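Local structure of RNA-dependent RNA polymerase (Toscana virus, 6QW0) at residues Leu21-Ser26 with Ser138-Ala143; Glu128-Met133 with Arg144-Lys149. The protein probably cleaves capped host RNAs with a metal-dependent cap-snatching endonuclease, so that the fragments can prime viral transcription. One frame throughout, in Å; residues are numbered along the deposited sequence.

In the fold
Residues 21-26 come first along the chain and hold strand 22-25. More than a hundred residues later come strand 124-131, which carries metal ligands, and helix 136-157, whose successive turns serve the two contacts, 138-143 the first and 144-149 the second. Contact 1 closes the long loop between residues 21-26 and 138-143. Contact 2 closes a short one, from residues 128-133 to 144-149, within a beta-alpha-beta unit. The segments alternate, so the two loops cross rather than nest. One helix is thereby set against two strands of the same mixed sheet. The contacts also touch directly: Leu-21 meets Arg-144, Ala-142 packs on Thr-130, and Ser-138 OG probably hydrogen-bonds Thr-132 OG1.

Contact 1. Residues Leu21-Ser26 with Ser138-Ala143; sequences LRRYES and SADLAA. With SO4 (sulfate ion), chain E.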
loop_
_atom_site.group_PDB
_atom_site.type_symbol
_atom_site.label_atom_id
_atom_site.label_comp_id
_atom_site.label_asym_id
_atom_site.label_seq_id
_atom_site.Cartn_x
_atom_site.Cartn_y
_atom_site.Cartn_z
ATOM N N LEU A 21 -13.653 -0.684 6.785
ATOM C CA LEU A 21 -12.565 0.236 7.095
ATOM C C LEU A 21 -12.586 0.609 8.568
ATOM O O LEU A 21 -13.647 0.840 9.154
ATOM C CB LEU A 21 -12.668 1.499 6.243
ATOM C CG LEU A 21 -12.467 1.340 4.730
ATOM C CD1 LEU A 21 -12.938 2.596 4.032
ATOM C CD2 LEU A 21 -11.007 1.000 4.345
ATOM N N ARG A 22 -11.398 0.655 9.162
ATOM C CA ARG A 22 -11.199 1.039 10.551
ATOM C C ARG A 22 -10.263 2.237 10.618
ATOM O O ARG A 22 -9.362 2.397 9.783
ATOM C CB ARG A 22 -10.608 -0.121 11.363
ATOM C CG ARG A 22 -11.513 -1.371 11.393
ATOM C CD ARG A 22 -10.785 -2.592 11.947
ATOM N NE ARG A 22 -10.042 -2.256 13.157
ATOM C CZ ARG A 22 -9.275 -3.104 13.836
ATOM N NH1 ARG A 22 -9.147 -4.363 13.435
ATOM N NH2 ARG A 22 -8.630 -2.686 14.918
ATOM N N ARG A 23 -10.449 3.054 11.651
ATOM C CA ARG A 23 -9.550 4.173 11.905
ATOM C C ARG A 23 -8.534 3.788 12.969
ATOM O O ARG A 23 -8.893 3.237 14.017
ATOM C CB ARG A 23 -10.320 5.420 12.338
ATOM C CG ARG A 23 -11.387 5.851 11.350
ATOM C CD ARG A 23 -11.685 7.337 11.456
ATOM N NE ARG A 23 -12.528 7.779 10.348
ATOM C CZ ARG A 23 -12.824 9.048 10.100
ATOM N NH1 ARG A 23 -12.346 10.011 10.888
ATOM N NH2 ARG A 23 -13.597 9.351 9.071
ATOM N N TYR A 24 -7.268 4.078 12.691
ATOM C CA TYR A 24 -6.159 3.797 13.587
ATOM C C TYR A 24 -5.428 5.097 13.869
ATOM O O TYR A 24 -5.215 5.896 12.958
ATOM C CB TYR A 24 -5.160 2.827 12.965
ATOM C CG TYR A 24 -5.672 1.441 12.663
ATOM C CD1 TYR A 24 -5.588 0.440 13.607
ATOM C CD2 TYR A 24 -6.183 1.129 11.413
ATOM C CE1 TYR A 24 -6.008 -0.843 13.336
ATOM C CE2 TYR A 24 -6.623 -0.162 11.132
ATOM C CZ TYR A 24 -6.520 -1.135 12.105
ATOM O OH TYR A 24 -6.924 -2.429 11.868
ATOM N N GLU A 25 -5.051 5.315 15.123
ATOM C CA GLU A 25 -4.257 6.486 15.472
ATOM C C GLU A 25 -2.814 6.069 15.701
ATOM O O GLU A 25 -2.550 5.025 16.304
ATOM C CB GLU A 25 -4.813 7.171 16.725
ATOM C CG GLU A 25 -6.130 7.913 16.495
ATOM C CD GLU A 25 -7.324 6.977 16.364
ATOM O OE1 GLU A 25 -8.137 7.167 15.432
ATOM O OE2 GLU A 25 -7.451 6.048 17.193
ATOM N N SER A 26 -1.878 6.890 15.223
ATOM C CA SER A 26 -0.476 6.628 15.509
ATOM C C SER A 26 -0.170 6.916 16.979
ATOM O O SER A 26 -0.902 7.630 17.674
ATOM C CB SER A 26 0.441 7.455 14.603
ATOM O OG SER A 26 0.108 8.831 14.613
ATOM N N SER A 138 -10.110 13.124 5.808
ATOM C CA SER A 138 -9.565 13.102 4.456
ATOM C C SER A 138 -9.053 11.710 4.098
ATOM O O SER A 138 -9.203 11.262 2.953
ATOM C CB SER A 138 -8.448 14.136 4.320
ATOM O OG SER A 138 -8.032 14.241 2.968
ATOM N N ALA A 139 -8.440 11.018 5.066
ATOM C CA ALA A 139 -7.951 9.663 4.821
ATOM C C ALA A 139 -9.099 8.704 4.550
ATOM O O ALA A 139 -8.979 7.814 3.699
ATOM C CB ALA A 139 -7.126 9.169 6.006
ATOM N N ASP A 140 -10.211 8.850 5.272
ATOM C CA ASP A 140 -11.356 7.986 4.991
ATOM C C ASP A 140 -11.898 8.234 3.589
ATOM O O ASP A 140 -12.221 7.285 2.869
ATOM C CB ASP A 140 -12.458 8.174 6.027
ATOM C CG ASP A 140 -13.698 7.360 5.687
ATOM O OD1 ASP A 140 -13.805 6.200 6.141
ATOM O OD2 ASP A 140 -14.545 7.864 4.921
ATOM N N LEU A 141 -11.972 9.498 3.163
ATOM C CA LEU A 141 -12.416 9.776 1.801
ATOM C C LEU A 141 -11.453 9.185 0.780
ATOM O O LEU A 141 -11.876 8.640 -0.245
ATOM C CB LEU A 141 -12.568 11.283 1.586
ATOM C CG LEU A 141 -12.960 11.760 0.185
ATOM C CD1 LEU A 141 -14.286 11.155 -0.260
ATOM C CD2 LEU A 141 -13.033 13.281 0.162
ATOM N N ALA A 142 -10.154 9.278 1.045
ATOM C CA ALA A 142 -9.175 8.724 0.116
ATOM C C ALA A 142 -9.324 7.212 0.000
ATOM O O ALA A 142 -9.247 6.660 -1.103
ATOM C CB ALA A 142 -7.764 9.101 0.567
ATOM N N ALA A 143 -9.529 6.530 1.132
ATOM C CA ALA A 143 -9.764 5.085 1.104
ATOM C C ALA A 143 -11.007 4.742 0.295
ATOM O O ALA A 143 -11.000 3.803 -0.509
ATOM C CB ALA A 143 -9.889 4.541 2.529
HETATM S S SO4 E . 1.593 10.559 17.549
HETATM O O1 SO4 E . 2.305 10.232 18.775
HETATM O O2 SO4 E . 2.158 11.766 16.952
HETATM O O3 SO4 E . 0.178 10.771 17.855
HETATM O O4 SO4 E . 1.740 9.444 16.626
#
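Leu-21 and Ala-143 make the apolar half of this contact. The forked end of the leucine faces the alanine methyl with both its methyls, CD1 of Leu-21 being slightly the nearer at 3.9 Å from CB of Ala-143, against 4.1 Å for CD2.

The polar half pairs Arg-23 with Asp-140, and it shows how opposite charges can be neighbours without forming a salt bridge. The arginine chain runs extended from CG to NE and carries the guanidinium to the helix, where NH2 of Arg-23 comes within 3.5 Å of CB of Asp-140. With its CG anti to the backbone N (chi1 176°), Asp-140 crosses the arginine at about a right angle, and the two flat groups are turned 35° apart. NH2 of Arg-23 stays 4.3 Å from OD1 of Asp-140, leaving a longer-range attraction at most. Each group is engaged nearby on helix 136-157: NH2 of Arg-23 hydrogen-bonds Asn-137, and OD2 of Asp-140 forms a salt bridge with Arg-144.

Just past the end of the strand, and away from the helix, Ser-26 OG donates a hydrogen bond of 2.7 Å to O4 of a sulfate ion, which Ile-28, Tyr-29 and Arg-194 also hold.

The contact brings the start of strand 22-25, and the residue before it, against an early part of helix 136-157. Backbone hydrogen bonds pair this strand with the antiparallel strand 174-177, Ala-143 also packs against strand 163-171 through Ile-167 and Ala-169, and Tyr-24 and Ser-26 touch helix 183-203.

Contact 2. Residues Glu128-Met133 with Arg144-Lys149; sequences EFTTTM and RNKIAK. With MN3 (manganese (III) ion), chain C; SO4 (sulfate ion), chain G.
Glu-128 sets its CG anti to the backbone N (chi1 177°) and then bends at chi2 (64°), bringing its carboxylate to the metal, while Lys-146 bends at its own chi2 (-55°) and its NZ ends among the waters beside the metal. The two chains cross obliquely, CG of Glu-128 resting against CB, CG and CD of Lys-146, 3.8 Å from that CG. Thr-130 flanks the lysine, its OG1 being 3.6 Å from CE of Lys-146.

The carboxylate and the amine are joined through water rather than directly. Water 1 donates to OE2 of Glu-128 at 2.7 Å and accepts from NZ of Lys-146 at 2.9 Å; water 2, a metal ligand, takes only a weak bond from the same NZ. OE2 of Glu-128 binds a manganese ion at 2.2 Å and the carbonyl O of Phe-129 binds this ion at 2.3 Å, with two waters, His-79 and Asp-114 completing the site. Beside it, Thr-130 OG1 donates to O3 of a sulfate ion at 2.7 Å, and Thr-131 OG1 to its O1 at 2.8 Å.

Strand and helix belong to the beta-alpha-beta unit that leads on to strand 163-171. A metal-binding glutamate on a central strand, a Pro-Asp pair (Pro-113 and Asp-114) and a lysine near the metal are consistent with the PD-(D/E)XK nuclease fold, here with the lysine offered from the helix and a histidine added, as in related cap-snatching endonucleases.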
loop_
_atom_site.group_PDB
_atom_site.type_symbol
_atom_site.label_atom_id
_atom_site.label_comp_id
_atom_site.label_asym_id
_atom_site.label_seq_id
_atom_site.Cartn_x
_atom_site.Cartn_y
_atom_site.Cartn_z
ATOM N N GLU A 128 -4.528 -1.768 -2.118
ATOM C CA GLU A 128 -4.227 -0.457 -2.676
ATOM C C GLU A 128 -3.800 0.477 -1.558
ATOM O O GLU A 128 -4.451 0.523 -0.504
ATOM C CB GLU A 128 -5.419 0.129 -3.434
ATOM C CG GLU A 128 -5.168 1.524 -3.977
ATOM C CD GLU A 128 -4.059 1.593 -5.027
ATOM O OE1 GLU A 128 -3.700 0.576 -5.659
ATOM O OE2 GLU A 128 -3.542 2.700 -5.231
ATOM N N PHE A 129 -2.700 1.200 -1.795
ATOM C CA PHE A 129 -2.144 2.175 -0.863
ATOM C C PHE A 129 -2.502 3.586 -1.316
ATOM O O PHE A 129 -2.565 3.872 -2.512
ATOM C CB PHE A 129 -0.609 2.092 -0.787
ATOM C CG PHE A 129 -0.038 0.704 -0.613
ATOM C CD1 PHE A 129 -0.531 -0.186 0.326
ATOM C CD2 PHE A 129 1.065 0.327 -1.368
ATOM C CE1 PHE A 129 0.045 -1.455 0.468
ATOM C CE2 PHE A 129 1.640 -0.932 -1.224
ATOM C CZ PHE A 129 1.126 -1.816 -0.308
ATOM N N THR A 130 -2.687 4.489 -0.358
ATOM C CA THR A 130 -2.917 5.876 -0.736
ATOM C C THR A 130 -2.523 6.759 0.441
ATOM O O THR A 130 -2.311 6.277 1.557
ATOM C CB THR A 130 -4.376 6.097 -1.185
ATOM O OG1 THR A 130 -4.528 7.392 -1.793
ATOM C CG2 THR A 130 -5.336 5.962 -0.024
ATOM N N THR A 131 -2.334 8.046 0.153
ATOM C CA THR A 131 -1.910 9.025 1.150
ATOM C C THR A 131 -2.854 10.218 1.107
ATOM O O THR A 131 -3.616 10.399 0.156
ATOM C CB THR A 131 -0.479 9.522 0.899
ATOM O OG1 THR A 131 -0.464 10.311 -0.300
ATOM C CG2 THR A 131 0.494 8.360 0.732
ATOM N N THR A 132 -2.776 11.051 2.144
ATOM C CA THR A 132 -3.466 12.332 2.134
ATOM C C THR A 132 -2.653 13.319 2.956
ATOM O O THR A 132 -2.032 12.940 3.950
ATOM C CB THR A 132 -4.892 12.243 2.696
ATOM O OG1 THR A 132 -5.494 13.542 2.639
ATOM C CG2 THR A 132 -4.895 11.760 4.140
HETATM N N MSE A 133 -2.661 14.577 2.531
HETATM C CA MSE A 133 -2.035 15.640 3.309
HETATM C C MSE A 133 -3.023 16.254 4.309
HETATM O O MSE A 133 -2.680 17.185 5.038
HETATM C CB MSE A 133 -1.488 16.721 2.373
HETATM C CG MSE A 133 -0.421 16.227 1.413
HETATM SE SE MSE A 133 1.202 15.711 2.350
HETATM C CE MSE A 133 1.704 17.472 3.049
ATOM N N ARG A 144 -12.091 5.489 0.491
ATOM C CA ARG A 144 -13.307 5.189 -0.256
ATOM C C ARG A 144 -13.150 5.494 -1.737
ATOM O O ARG A 144 -13.737 4.800 -2.575
ATOM C CB ARG A 144 -14.484 5.941 0.360
ATOM C CG ARG A 144 -14.687 5.487 1.779
ATOM C CD ARG A 144 -15.922 6.010 2.433
ATOM N NE ARG A 144 -15.836 5.790 3.871
ATOM C CZ ARG A 144 -16.159 4.658 4.486
ATOM N NH1 ARG A 144 -16.604 3.614 3.793
ATOM N NH2 ARG A 144 -16.038 4.572 5.801
ATOM N N ASN A 145 -12.348 6.502 -2.085
ATOM C CA ASN A 145 -12.088 6.759 -3.495
ATOM C C ASN A 145 -11.347 5.592 -4.140
ATOM O O ASN A 145 -11.627 5.235 -5.288
ATOM C CB ASN A 145 -11.311 8.069 -3.660
ATOM C CG ASN A 145 -12.182 9.292 -3.405
ATOM O OD1 ASN A 145 -13.409 9.220 -3.498
ATOM N ND2 ASN A 145 -11.553 10.418 -3.084
ATOM N N LYS A 146 -10.411 4.969 -3.415
ATOM C CA LYS A 146 -9.707 3.827 -4.000
ATOM C C LYS A 146 -10.618 2.606 -4.107
ATOM O O LYS A 146 -10.497 1.836 -5.070
ATOM C CB LYS A 146 -8.455 3.485 -3.194
ATOM C CG LYS A 146 -7.366 4.530 -3.270
ATOM C CD LYS A 146 -6.977 4.844 -4.695
ATOM C CE LYS A 146 -5.748 5.758 -4.734
ATOM N NZ LYS A 146 -5.384 6.113 -6.147
ATOM N N ILE A 147 -11.526 2.406 -3.144
ATOM C CA ILE A 147 -12.520 1.344 -3.302
ATOM C C ILE A 147 -13.341 1.589 -4.559
ATOM O O ILE A 147 -13.514 0.693 -5.392
ATOM C CB ILE A 147 -13.415 1.235 -2.055
ATOM C CG1 ILE A 147 -12.612 0.709 -0.871
ATOM C CG2 ILE A 147 -14.607 0.316 -2.338
ATOM C CD1 ILE A 147 -13.385 0.701 0.417
ATOM N N ALA A 148 -13.804 2.826 -4.744
ATOM C CA ALA A 148 -14.577 3.152 -5.940
ATOM C C ALA A 148 -13.779 2.921 -7.214
ATOM O O ALA A 148 -14.352 2.542 -8.242
ATOM C CB ALA A 148 -15.049 4.605 -5.877
ATOM N N LYS A 149 -12.463 3.138 -7.166
ATOM C CA LYS A 149 -11.646 3.039 -8.365
ATOM C C LYS A 149 -11.495 1.597 -8.827
ATOM O O LYS A 149 -11.430 1.341 -10.034
ATOM C CB LYS A 149 -10.280 3.670 -8.098
ATOM C CG LYS A 149 -9.310 3.607 -9.272
ATOM C CD LYS A 149 -7.945 4.137 -8.860
ATOM C CE LYS A 149 -6.995 4.237 -10.045
ATOM N NZ LYS A 149 -7.411 5.328 -10.975
HETATM MN MN MN3 C . -1.560 3.456 -4.505
HETATM S S SO4 G . -1.657 8.839 -3.582
HETATM O O1 SO4 G . -0.624 8.696 -2.565
HETATM O O2 SO4 G . -1.011 8.938 -4.886
HETATM O O3 SO4 G . -2.574 7.695 -3.577
HETATM O O4 SO4 G . -2.407 10.061 -3.316
HETATM O O HOH W 1 -4.449 3.800 -7.546
HETATM O O HOH W 2 -2.291 5.584 -5.218
HETATM O O HOH W 3 -0.825 3.903 -6.709
#